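Local coordinates for arabinogalactan endo-1,4-beta-galactosidase (Ignisphaera aggregans, PDB 7OSK), which probably cleaves internal beta-1,4-galactosidic links of galactans, this chain being the calcium-binding family 53 glycoside hydrolase catalytic domain of a longer protein, at residues D55-P60 with I91-W96. Sequence-based numbering, arbitrary orientation.
Sequences DASEAP and IRLRVW
Arg94 holds Glu58 end-on, with both terminal nitrogens on one carboxylate oxygen. Arg94 NH2 donates to Glu58 OE2 at 2.7 Å, and NH1 reaches the same atom at 2.8 Å. NH2 approaches on the anti lone pair of OE2. The two groups are not coplanar, their planes lying 34° apart. Glu58 bends at its second torsion (chi2 78°), which folds its carboxylate back to the arginine. A second salt bridge joins Asp55 OD2 to Arg92 NH1 at 2.8 Å, though its hydrogen bond is weak in angle. Arg92 NH1 has a further carboxylate partner in Glu292. Water 1 links Asp55 OD2 with Arg94 NH1, tying both ion pairs into one buried network.

The contact lies in a TIM barrel, where strand 51-55 runs parallel to its neighbour 90-95. Asp55 pairs with Arg92 of the adjacent strand, and both side chains point to the same face of the sheet. Ala56 N donates to Arg92 O at 3.2 Å. Beyond Asp55 the chain leaves the sheet through an Asx turn, in which Ser57 N bonds to Asp55 OD1. Ser57 OG then accepts a nearly straight bond from Arg94 N (3.1 Å, 165°).

Ser57 CB sits over one face of the Arg94 guanidinium, 3.3 Å above its plane and offset toward the rim. On the outer side of the strand, Leu93 CD2 touches Ala56 O at 3.5 Å, and the Leu93 side chain also meets Ala121 of helix 114-126.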
loop_
_atom_site.group_PDB
_atom_site.type_symbol
_atom_site.label_atom_id
_atom_site.label_comp_id
_atom_site.label_asym_id
_atom_site.label_seq_id
_atom_site.Cartn_x
_atom_site.Cartn_y
_atom_site.Cartn_z
ATOM N N ASP A 55 -3.716 2.809 -3.415
ATOM C CA ASP A 55 -2.877 3.599 -2.522
ATOM C C ASP A 55 -2.780 5.025 -3.054
ATOM O O ASP A 55 -2.166 5.267 -4.092
ATOM C CB ASP A 55 -1.484 2.982 -2.388
ATOM C CG ASP A 55 -0.664 3.629 -1.285
ATOM O OD1 ASP A 55 -0.257 4.798 -1.449
ATOM O OD2 ASP A 55 -0.415 2.969 -0.254
ATOM N N ALA A 56 -3.393 5.962 -2.336
ATOM C CA ALA A 56 -3.437 7.360 -2.756
ATOM C C ALA A 56 -2.596 8.235 -1.834
ATOM O O ALA A 56 -2.966 9.369 -1.534
ATOM C CB ALA A 56 -4.879 7.852 -2.783
ATOM N N SER A 57 -1.457 7.707 -1.397
ATOM C CA SER A 57 -0.607 8.402 -0.435
ATOM C C SER A 57 -0.043 9.712 -0.986
ATOM O O SER A 57 0.206 10.651 -0.233
ATOM C CB SER A 57 0.544 7.493 0.001
ATOM O OG SER A 57 0.058 6.256 0.494
ATOM N N GLU A 58 0.150 9.774 -2.300
ATOM C CA GLU A 58 0.770 10.938 -2.924
ATOM C C GLU A 58 -0.262 12.000 -3.294
ATOM O O GLU A 58 0.085 13.159 -3.526
ATOM C CB GLU A 58 1.551 10.528 -4.177
ATOM C CG GLU A 58 2.540 9.388 -3.970
ATOM C CD GLU A 58 1.881 8.021 -3.922
ATOM O OE1 GLU A 58 0.850 7.823 -4.599
ATOM O OE2 GLU A 58 2.395 7.143 -3.199
ATOM N N ALA A 59 -1.531 11.603 -3.345
ATOM C CA ALA A 59 -2.586 12.485 -3.836
ATOM C C ALA A 59 -2.685 13.792 -3.044
ATOM O O ALA A 59 -2.686 14.866 -3.642
ATOM C CB ALA A 59 -3.928 11.758 -3.830
ATOM N N PRO A 60 -2.759 13.713 -1.701
ATOM C CA PRO A 60 -2.948 14.943 -0.921
ATOM C C PRO A 60 -1.904 16.020 -1.211
ATOM O O PRO A 60 -2.261 17.193 -1.294
ATOM C CB PRO A 60 -2.836 14.456 0.527
ATOM C CG PRO A 60 -3.232 13.030 0.469
ATOM C CD PRO A 60 -2.673 12.531 -0.825
ATOM N N ILE A 91 -9.155 2.727 0.636
ATOM C CA ILE A 91 -8.044 3.657 0.480
ATOM C C ILE A 91 -6.893 3.239 1.388
ATOM O O ILE A 91 -7.085 3.011 2.584
ATOM C CB ILE A 91 -8.463 5.108 0.817
ATOM C CG1 ILE A 91 -9.656 5.545 -0.040
ATOM C CG2 ILE A 91 -7.292 6.066 0.629
ATOM C CD1 ILE A 91 -9.374 5.593 -1.534
ATOM N N ARG A 92 -5.699 3.141 0.812
ATOM C CA ARG A 92 -4.500 2.808 1.574
ATOM C C ARG A 92 -3.564 4.008 1.622
ATOM O O ARG A 92 -3.265 4.613 0.596
ATOM C CB ARG A 92 -3.790 1.601 0.960
ATOM C CG ARG A 92 -2.527 1.170 1.689
ATOM C CD ARG A 92 -1.964 -0.108 1.084
ATOM N NE ARG A 92 -0.754 -0.569 1.770
ATOM C CZ ARG A 92 0.489 -0.306 1.375
ATOM N NH1 ARG A 92 0.716 0.425 0.290
ATOM N NH2 ARG A 92 1.515 -0.776 2.068
ATOM N N LEU A 93 -3.114 4.351 2.826
ATOM C CA LEU A 93 -2.234 5.498 3.028
ATOM C C LEU A 93 -1.058 5.132 3.920
ATOM O O LEU A 93 -1.240 4.549 4.988
ATOM C CB LEU A 93 -3.005 6.666 3.651
ATOM C CG LEU A 93 -4.166 7.255 2.848
ATOM C CD1 LEU A 93 -4.950 8.227 3.708
ATOM C CD2 LEU A 93 -3.661 7.938 1.586
ATOM N N ARG A 94 0.148 5.474 3.476
ATOM C CA ARG A 94 1.335 5.312 4.305
ATOM C C ARG A 94 1.503 6.540 5.188
ATOM O O ARG A 94 1.054 7.629 4.835
ATOM C CB ARG A 94 2.585 5.094 3.446
ATOM C CG ARG A 94 2.889 6.223 2.478
ATOM C CD ARG A 94 4.214 6.001 1.765
ATOM N NE ARG A 94 4.449 6.999 0.724
ATOM C CZ ARG A 94 3.991 6.912 -0.522
ATOM N NH1 ARG A 94 3.262 5.869 -0.900
ATOM N NH2 ARG A 94 4.260 7.873 -1.394
ATOM N N VAL A 95 2.145 6.355 6.338
ATOM C CA VAL A 95 2.381 7.447 7.275
ATOM C C VAL A 95 3.820 7.414 7.782
ATOM O O VAL A 95 4.242 6.452 8.427
ATOM C CB VAL A 95 1.407 7.386 8.480
ATOM C CG1 VAL A 95 1.739 8.466 9.505
ATOM C CG2 VAL A 95 -0.033 7.529 8.014
ATOM N N TRP A 96 4.563 8.474 7.477
ATOM C CA TRP A 96 5.914 8.654 7.994
ATOM C C TRP A 96 5.856 9.547 9.225
ATOM O O TRP A 96 5.027 10.455 9.303
ATOM C CB TRP A 96 6.828 9.259 6.927
ATOM C CG TRP A 96 7.071 8.352 5.754
ATOM C CD1 TRP A 96 7.279 7.003 5.790
ATOM C CD2 TRP A 96 7.120 8.726 4.373
ATOM N NE1 TRP A 96 7.459 6.517 4.518
ATOM C CE2 TRP A 96 7.368 7.556 3.631
ATOM C CE3 TRP A 96 6.981 9.939 3.693
ATOM C CZ2 TRP A 96 7.476 7.561 2.243
ATOM C CZ3 TRP A 96 7.092 9.941 2.311
ATOM C CH2 TRP A 96 7.334 8.761 1.603
HETATM O O HOH W 1 2.456 3.449 0.479
#